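Amphoterin-induced protein 1 (Mus musculus, PDB 2XOT) promotes growth and fasciculation of hippocampal neurites, may mediate homophilic and heterophilic cell-cell interaction, and dimerises through its leucine-rich repeats. Local coordinates at residues B[106-109]-B[110-113]; B[208-211]-B[212-216]; B[218-221]-B[222-226]. One frame throughout, in Å; residues are numbered along the deposited sequence.

Contact 1: residues B[106-109]-B[110-113]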
loop_
_atom_site.group_PDB
_atom_site.type_symbol
_atom_site.label_atom_id
_atom_site.label_comp_id
_atom_site.label_asym_id
_atom_site.label_seq_id
_atom_site.Cartn_x
_atom_site.Cartn_y
_atom_site.Cartn_z
ATOM N N PHE B 106 -2.160 -6.168 25.413
ATOM C CA PHE B 106 -1.554 -4.939 24.911
ATOM C C PHE B 106 -0.259 -5.090 24.104
ATOM O O PHE B 106 0.420 -4.094 23.857
ATOM C CB PHE B 106 -1.365 -3.938 26.052
ATOM C CG PHE B 106 -2.519 -3.907 27.009
ATOM C CD1 PHE B 106 -3.801 -3.696 26.553
ATOM C CD2 PHE B 106 -2.324 -4.121 28.363
ATOM C CE1 PHE B 106 -4.872 -3.686 27.426
ATOM C CE2 PHE B 106 -3.390 -4.116 29.238
ATOM C CZ PHE B 106 -4.658 -3.899 28.777
ATOM N N LEU B 107 0.062 -6.302 23.647
ATOM C CA LEU B 107 1.331 -6.544 22.931
ATOM C C LEU B 107 1.522 -5.689 21.676
ATOM O O LEU B 107 2.638 -5.281 21.375
ATOM C CB LEU B 107 1.479 -8.027 22.556
ATOM C CG LEU B 107 2.846 -8.490 22.068
ATOM C CD1 LEU B 107 3.930 -8.277 23.138
ATOM C CD2 LEU B 107 2.789 -9.954 21.658
ATOM N N PHE B 108 0.435 -5.400 20.959
ATOM C CA PHE B 108 0.511 -4.630 19.710
ATOM C C PHE B 108 -0.127 -3.253 19.844
ATOM O O PHE B 108 -0.231 -2.533 18.872
ATOM C CB PHE B 108 -0.164 -5.415 18.586
ATOM C CG PHE B 108 0.485 -6.768 18.307
ATOM C CD1 PHE B 108 1.752 -6.844 17.770
ATOM C CD2 PHE B 108 -0.178 -7.947 18.595
ATOM C CE1 PHE B 108 2.352 -8.059 17.531
ATOM C CE2 PHE B 108 0.422 -9.163 18.339
ATOM C CZ PHE B 108 1.689 -9.208 17.814
ATOM N N SER B 109 -0.522 -2.886 21.056
ATOM C CA SER B 109 -1.243 -1.641 21.311
ATOM C C SER B 109 -0.463 -0.353 21.062
ATOM O O SER B 109 -1.069 0.713 20.928
ATOM C CB SER B 109 -1.769 -1.634 22.738
ATOM O OG SER B 109 -2.770 -2.601 22.856
ATOM N N ASP B 110 0.863 -0.436 20.993
ATOM C CA ASP B 110 1.657 0.732 20.585
ATOM C C ASP B 110 1.579 0.940 19.045
ATOM O O ASP B 110 1.978 1.986 18.547
ATOM C CB ASP B 110 3.116 0.587 21.033
ATOM C CG ASP B 110 3.285 0.669 22.558
ATOM O OD1 ASP B 110 2.472 1.348 23.215
ATOM O OD2 ASP B 110 4.238 0.045 23.086
ATOM N N LEU B 111 1.070 -0.047 18.302
ATOM C CA LEU B 111 1.009 0.053 16.812
ATOM C C LEU B 111 -0.327 0.578 16.332
ATOM O O LEU B 111 -1.135 -0.147 15.707
ATOM C CB LEU B 111 1.320 -1.296 16.149
ATOM C CG LEU B 111 2.683 -1.900 16.473
ATOM C CD1 LEU B 111 2.726 -3.364 16.025
ATOM C CD2 LEU B 111 3.830 -1.082 15.863
ATOM N N GLN B 112 -0.540 1.864 16.591
ATOM C CA GLN B 112 -1.829 2.504 16.312
ATOM C C GLN B 112 -2.065 2.902 14.848
ATOM O O GLN B 112 -3.183 3.282 14.487
ATOM C CB GLN B 112 -2.013 3.720 17.223
ATOM C CG GLN B 112 -2.024 3.344 18.711
ATOM C CD GLN B 112 -2.782 4.353 19.580
ATOM O OE1 GLN B 112 -3.111 5.447 19.139
ATOM N NE2 GLN B 112 -3.068 3.971 20.819
ATOM N N ALA B 113 -1.027 2.817 14.016
ATOM C CA ALA B 113 -1.144 3.054 12.578
ATOM C C ALA B 113 -1.028 1.773 11.768
ATOM O O ALA B 113 -1.106 1.822 10.542
ATOM C CB ALA B 113 -0.081 4.050 12.118
HETATM O O HOH W 1 2.512 -2.496 21.509
#
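The phenyl ring of Phe108 meets the Leu111 methyl CD1 at its edge, close to the ring plane, with Phe108 CD1 and Leu111 CD1 4.0 Å apart. Over one face of this ring, displaced toward the rim, lies Leu107 CB, 4.3 Å above the plane. The exposed ring of Phe106 takes no part in this cluster; its edge has Ser109 OG in plane, 4.0 Å from Phe106 CD1, while that hydroxyl is hydrogen-bonded to the carbonyl of Glu133. With CG beside its own backbone N and anti to the carbonyl carbon (chi1 -61°), Phe108 drops its ring to the side of the chain that Leu111 also occupies. Two overlapping type I turns, Phe106 to Ser109 and Phe108 to Leu111, bring the pair together. The second is closed by Leu111 N to Phe108 O at 2.9 Å, a fairly straight bond (156° at the hydrogen) whose donor stands 45° above the carbonyl plane. One water links the two segments: it donates to Leu107 O at 2.8 Å and accepts from Asp110 N at 2.7 Å. On the outer side, the Gln112 chain runs past Ser109 O. Phe108 also packs on Met135, and Leu111 on Phe84 and Leu90, so both side chains belong to the interior between successive repeats. The F-x-x-L pattern is consistent with the phenylalanine position of the repeat consensus, which in many such solenoids builds a spine of aromatic rings. Chemically, the segment divides its work: the turn bonds and the water satisfy several backbone groups, bonds to Asn130 and Ala131 tie the loop to the next repeat, and the apolar Phe108 and Leu111 join the junction of repeats 3 and 4 to the hydrophobic core.

Contact 2: residues B[208-211]-B[212-216]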
loop_
_atom_site.group_PDB
_atom_site.type_symbol
_atom_site.label_atom_id
_atom_site.label_comp_id
_atom_site.label_asym_id
_atom_site.label_seq_id
_atom_site.Cartn_x
_atom_site.Cartn_y
_atom_site.Cartn_z
ATOM N N TYR B 208 -23.862 -25.475 8.053
ATOM C CA TYR B 208 -24.114 -25.539 6.623
ATOM C C TYR B 208 -24.877 -24.301 6.125
ATOM O O TYR B 208 -24.573 -23.742 5.080
ATOM C CB TYR B 208 -24.908 -26.804 6.272
ATOM C CG TYR B 208 -25.479 -26.744 4.880
ATOM C CD1 TYR B 208 -24.646 -26.834 3.772
ATOM C CD2 TYR B 208 -26.841 -26.562 4.667
ATOM C CE1 TYR B 208 -25.157 -26.748 2.476
ATOM C CE2 TYR B 208 -27.358 -26.482 3.389
ATOM C CZ TYR B 208 -26.507 -26.573 2.298
ATOM O OH TYR B 208 -26.992 -26.501 1.016
ATOM N N GLN B 209 -25.860 -23.889 6.898
ATOM C CA GLN B 209 -26.719 -22.771 6.555
ATOM C C GLN B 209 -25.981 -21.446 6.517
ATOM O O GLN B 209 -26.300 -20.580 5.696
ATOM C CB GLN B 209 -27.890 -22.720 7.532
ATOM C CG GLN B 209 -28.919 -23.788 7.173
ATOM C CD GLN B 209 -29.800 -24.232 8.309
ATOM O OE1 GLN B 209 -30.532 -25.233 8.180
ATOM N NE2 GLN B 209 -29.744 -23.521 9.428
ATOM N N LEU B 210 -24.997 -21.288 7.402
ATOM C CA LEU B 210 -24.137 -20.116 7.383
ATOM C C LEU B 210 -23.338 -20.064 6.082
ATOM O O LEU B 210 -23.400 -19.090 5.353
ATOM C CB LEU B 210 -23.194 -20.114 8.594
ATOM C CG LEU B 210 -22.276 -18.877 8.676
ATOM C CD1 LEU B 210 -22.975 -17.656 9.366
ATOM C CD2 LEU B 210 -20.967 -19.217 9.368
ATOM N N PHE B 211 -22.580 -21.114 5.805
ATOM C CA PHE B 211 -21.706 -21.138 4.646
ATOM C C PHE B 211 -22.506 -21.169 3.330
ATOM O O PHE B 211 -22.049 -20.666 2.302
ATOM C CB PHE B 211 -20.721 -22.307 4.769
ATOM C CG PHE B 211 -19.594 -22.038 5.744
ATOM C CD1 PHE B 211 -18.564 -21.185 5.405
ATOM C CD2 PHE B 211 -19.596 -22.580 7.011
ATOM C CE1 PHE B 211 -17.554 -20.883 6.308
ATOM C CE2 PHE B 211 -18.561 -22.287 7.907
ATOM C CZ PHE B 211 -17.552 -21.453 7.550
ATOM N N SER B 212 -23.699 -21.758 3.376
ATOM C CA SER B 212 -24.602 -21.777 2.223
ATOM C C SER B 212 -25.004 -20.349 1.843
ATOM O O SER B 212 -24.954 -19.970 0.686
ATOM C CB SER B 212 -25.841 -22.626 2.540
ATOM O OG SER B 212 -26.787 -22.585 1.482
ATOM N N HIS B 213 -25.361 -19.544 2.832
ATOM C CA HIS B 213 -25.610 -18.146 2.596
ATOM C C HIS B 213 -24.382 -17.438 2.006
ATOM O O HIS B 213 -24.484 -16.774 0.975
ATOM C CB HIS B 213 -26.068 -17.455 3.887
ATOM C CG HIS B 213 -26.256 -15.980 3.730
ATOM N ND1 HIS B 213 -27.117 -15.450 2.798
ATOM C CD2 HIS B 213 -25.664 -14.929 4.343
ATOM C CE1 HIS B 213 -27.057 -14.133 2.850
ATOM N NE2 HIS B 213 -26.187 -13.790 3.785
ATOM N N TRP B 214 -23.218 -17.614 2.637
ATOM C CA TRP B 214 -21.992 -16.966 2.181
ATOM C C TRP B 214 -21.650 -17.343 0.750
ATOM O O TRP B 214 -21.152 -16.512 -0.031
ATOM C CB TRP B 214 -20.817 -17.328 3.100
ATOM C CG TRP B 214 -20.924 -16.804 4.507
ATOM C CD1 TRP B 214 -22.044 -16.405 5.171
ATOM C CD2 TRP B 214 -19.851 -16.679 5.435
ATOM N NE1 TRP B 214 -21.724 -16.018 6.454
ATOM C CE2 TRP B 214 -20.382 -16.179 6.634
ATOM C CE3 TRP B 214 -18.484 -16.933 5.361
ATOM C CZ2 TRP B 214 -19.595 -15.925 7.750
ATOM C CZ3 TRP B 214 -17.709 -16.690 6.472
ATOM C CH2 TRP B 214 -18.266 -16.193 7.647
ATOM N N GLN B 215 -21.925 -18.596 0.396
ATOM C CA GLN B 215 -21.729 -19.072 -0.972
ATOM C C GLN B 215 -22.686 -18.410 -1.988
ATOM O O GLN B 215 -22.272 -17.983 -3.069
ATOM C CB GLN B 215 -21.909 -20.586 -1.017
ATOM C CG GLN B 215 -21.504 -21.191 -2.338
ATOM C CD GLN B 215 -21.846 -22.650 -2.437
ATOM O OE1 GLN B 215 -22.966 -23.055 -2.153
ATOM N NE2 GLN B 215 -20.868 -23.456 -2.832
ATOM N N TYR B 216 -23.964 -18.336 -1.636
ATOM C CA TYR B 216 -24.949 -17.647 -2.464
ATOM C C TYR B 216 -24.532 -16.174 -2.687
ATOM O O TYR B 216 -24.684 -15.636 -3.772
ATOM C CB TYR B 216 -26.339 -17.738 -1.810
ATOM C CG TYR B 216 -27.362 -16.761 -2.370
ATOM C CD1 TYR B 216 -28.044 -17.027 -3.548
ATOM C CD2 TYR B 216 -27.643 -15.573 -1.709
ATOM C CE1 TYR B 216 -28.986 -16.128 -4.061
ATOM C CE2 TYR B 216 -28.587 -14.662 -2.209
ATOM C CZ TYR B 216 -29.247 -14.947 -3.387
ATOM O OH TYR B 216 -30.177 -14.047 -3.875
#
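Leu210 lies across one face of the Trp214 indole, its CG 3.5 Å above the ring plane and its methyl CD1 3.6 Å from Trp214 NE1, while CD2 reaches CZ2 on the benzo side. The backbone beneath is plain alpha helix, and its carbonyls are used in order. Tyr208 O receives Ser212 N and Phe211 O receives Gln215 N, each at 2.8 Å; Gln209 O receives His213 N at 3.2 Å, from a donor 41° above the carbonyl plane. Leu210 O accepts Trp214 N at 3.1 Å, and this donor lies in the carbonyl plane with an N-H...O angle of 166°. Ser212 O in turn receives Tyr216 N. Leu210 O also has Trp214 CD1 close by, at 3.0 Å: chi1 of -66° brings the indole alongside the preceding turn, and the second torsion turns CD1 to the carbonyl. Phe211 approaches the other end of the indole obliquely, its CE1 near Trp214 CE3. On another flank Ser212 CB makes a CH-pi contact over the face of the Tyr208 ring, 4.2 Å from its centroid. Replacing Trp214 with an alanine would probably strip Leu210 and Phe211 of their shared aromatic partner and open a gap toward helix 220-223, where the indole also touches Ser221 and Val222. Leu210 also packs on Leu180 and Leu183. The helix belongs to the cysteine-rich C-terminal cap, and Cys205 at its start is disulfide-bonded to Cys248. With the main-chain N-H groups of residues 212 to 216 all paired within the helix, the apolar faces of Leu210, Trp214 and Tyr208 pack it against helices 180-184 and 220-223 and the loop at Leu243, beside the covalent tie at Cys205.

Contact 3: residues B[218-221]-B[222-226]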
loop_
_atom_site.group_PDB
_atom_site.type_symbol
_atom_site.label_atom_id
_atom_site.label_comp_id
_atom_site.label_asym_id
_atom_site.label_seq_id
_atom_site.Cartn_x
_atom_site.Cartn_y
_atom_site.Cartn_z
ATOM N N GLN B 218 -21.557 -15.155 -2.862
ATOM C CA GLN B 218 -20.280 -15.174 -3.549
ATOM C C GLN B 218 -19.177 -14.453 -2.794
ATOM O O GLN B 218 -18.342 -13.782 -3.389
ATOM C CB GLN B 218 -20.433 -14.649 -4.984
ATOM C CG GLN B 218 -21.150 -15.646 -5.873
ATOM C CD GLN B 218 -21.221 -15.178 -7.313
ATOM O OE1 GLN B 218 -21.952 -14.251 -7.637
ATOM N NE2 GLN B 218 -20.438 -15.808 -8.176
ATOM N N LEU B 219 -19.161 -14.637 -1.475
ATOM C CA LEU B 219 -18.107 -14.100 -0.631
ATOM C C LEU B 219 -16.803 -14.851 -0.920
ATOM O O LEU B 219 -16.808 -16.068 -1.054
ATOM C CB LEU B 219 -18.480 -14.250 0.846
ATOM C CG LEU B 219 -19.789 -13.606 1.306
ATOM C CD1 LEU B 219 -19.941 -13.753 2.811
ATOM C CD2 LEU B 219 -19.924 -12.126 0.880
ATOM N N SER B 220 -15.703 -14.108 -1.009
ATOM C CA SER B 220 -14.393 -14.657 -1.380
ATOM C C SER B 220 -13.911 -15.701 -0.428
ATOM O O SER B 220 -13.290 -16.672 -0.839
ATOM C CB SER B 220 -13.360 -13.553 -1.413
ATOM O OG SER B 220 -13.799 -12.546 -2.285
ATOM N N SER B 221 -14.202 -15.491 0.855
ATOM C CA SER B 221 -13.819 -16.436 1.911
ATOM C C SER B 221 -14.359 -17.853 1.622
ATOM O O SER B 221 -13.749 -18.849 2.015
ATOM C CB SER B 221 -14.302 -15.921 3.282
ATOM O OG SER B 221 -15.712 -15.722 3.325
ATOM N N VAL B 222 -15.498 -17.933 0.935
ATOM C CA VAL B 222 -16.053 -19.213 0.486
ATOM C C VAL B 222 -15.653 -19.559 -0.956
ATOM O O VAL B 222 -15.129 -20.644 -1.216
ATOM C CB VAL B 222 -17.593 -19.215 0.615
ATOM C CG1 VAL B 222 -18.206 -20.376 -0.161
ATOM C CG2 VAL B 222 -17.998 -19.290 2.083
ATOM N N MET B 223 -15.879 -18.644 -1.892
ATOM C CA MET B 223 -15.576 -18.917 -3.307
ATOM C C MET B 223 -14.104 -19.328 -3.547
ATOM O O MET B 223 -13.833 -20.243 -4.324
ATOM C CB MET B 223 -15.941 -17.723 -4.187
ATOM C CG MET B 223 -17.400 -17.319 -4.130
ATOM S SD MET B 223 -18.588 -18.653 -4.379
ATOM C CE MET B 223 -18.876 -19.087 -2.699
ATOM N N ASP B 224 -13.156 -18.698 -2.865
ATOM C CA ASP B 224 -11.744 -19.026 -3.099
ATOM C C ASP B 224 -11.309 -20.389 -2.506
ATOM O O ASP B 224 -10.296 -20.933 -2.914
ATOM C CB ASP B 224 -10.843 -17.914 -2.555
ATOM C CG ASP B 224 -11.041 -16.600 -3.250
ATOM O OD1 ASP B 224 -11.574 -16.578 -4.354
ATOM O OD2 ASP B 224 -10.642 -15.568 -2.701
ATOM N N PHE B 225 -12.088 -20.939 -1.584
ATOM C CA PHE B 225 -11.669 -22.070 -0.747
ATOM C C PHE B 225 -12.732 -23.118 -0.497
ATOM O O PHE B 225 -12.656 -23.862 0.492
ATOM C CB PHE B 225 -11.174 -21.530 0.598
ATOM C CG PHE B 225 -9.967 -20.667 0.463
ATOM C CD1 PHE B 225 -8.731 -21.235 0.210
ATOM C CD2 PHE B 225 -10.055 -19.289 0.567
ATOM C CE1 PHE B 225 -7.603 -20.444 0.055
ATOM C CE2 PHE B 225 -8.928 -18.509 0.403
ATOM C CZ PHE B 225 -7.709 -19.091 0.162
ATOM N N GLN B 226 -13.707 -23.219 -1.401
ATOM C CA GLN B 226 -14.822 -24.153 -1.218
ATOM C C GLN B 226 -14.357 -25.593 -0.903
ATOM O O GLN B 226 -14.937 -26.268 -0.055
ATOM C CB GLN B 226 -15.706 -24.166 -2.463
ATOM C CG GLN B 226 -16.513 -22.928 -2.639
ATOM C CD GLN B 226 -17.386 -22.991 -3.883
ATOM O OE1 GLN B 226 -16.898 -22.797 -5.005
ATOM N NE2 GLN B 226 -18.669 -23.272 -3.692
#
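Leu219 O gathers two backbone donors from the following segment, Met223 N at 2.9 Å and Val222 N at 3.0 Å. The first is nearly straight (174°) and lies in the carbonyl plane; the second comes from well above that plane. Just before, Gln218 takes a positive phi (55°) in a Schellman motif that ends helix 205-216, and Leu219, in the N-cap position, opens the short helix 220-223. Asp224 N continues the pattern to Ser220 O at 2.9 Å, after which Phe225 N turns back to Val222 O at 3.1 Å. Among the side chains, Met223 has CG anti to its carbonyl carbon, which sets that atom 3.6 Å from Gln218 C; the bends farther along carry its SD to 4.0 Å from Gln218 CA. The Asp224 carboxylate lies beside Ser220 O without bonding to it, OD2 at 3.4 Å, and the main-chain N of Asp224 is what binds that oxygen. Ser221 OG, placed between its own backbone N and carbonyl carbon (chi1 58°), hydrogen-bonds to Lys191 O, which ties the helix start to helix 188-191. Phe225 has Ser221 O near the plane of its ring, at the edge, 4.0 Å from CD2. This ring also stacks on His197 and meets Tyr40 of the second subunit, so the end of the segment reaches the dimer contact. Gln218 O is hydrogen-bonded to Lys271 NZ, joining this turn to the immunoglobulin domain. On the inner side Leu219 packs against Trp214 of helix 205-216, and Met223 against Gln215; Val222 also touches Phe241, fitting the short helix between its longer neighbour and the loops of the C-terminal cap.

Overall arrangement
Going from the N terminus, contact 1 comes first, in the loop between strands 92-94 and 116-118 where repeat 3 passes into repeat 4. Contacts 2 and 3 follow in the C-terminal cap of the solenoid, on the opposite side of the chain's centre; contact 1 lies about 34 and 31 Å from them, centre to centre. All three are local, joining adjoining segments: contact 1 closes turns, contact 2 links successive helical turns and contact 3 starts a short helix. They run in series, none nesting or crossing. Contacts 2 and 3 touch, with a probable hydrogen bond from Leu219 N to Trp214 O, tying helices 205-216 and 220-223 together.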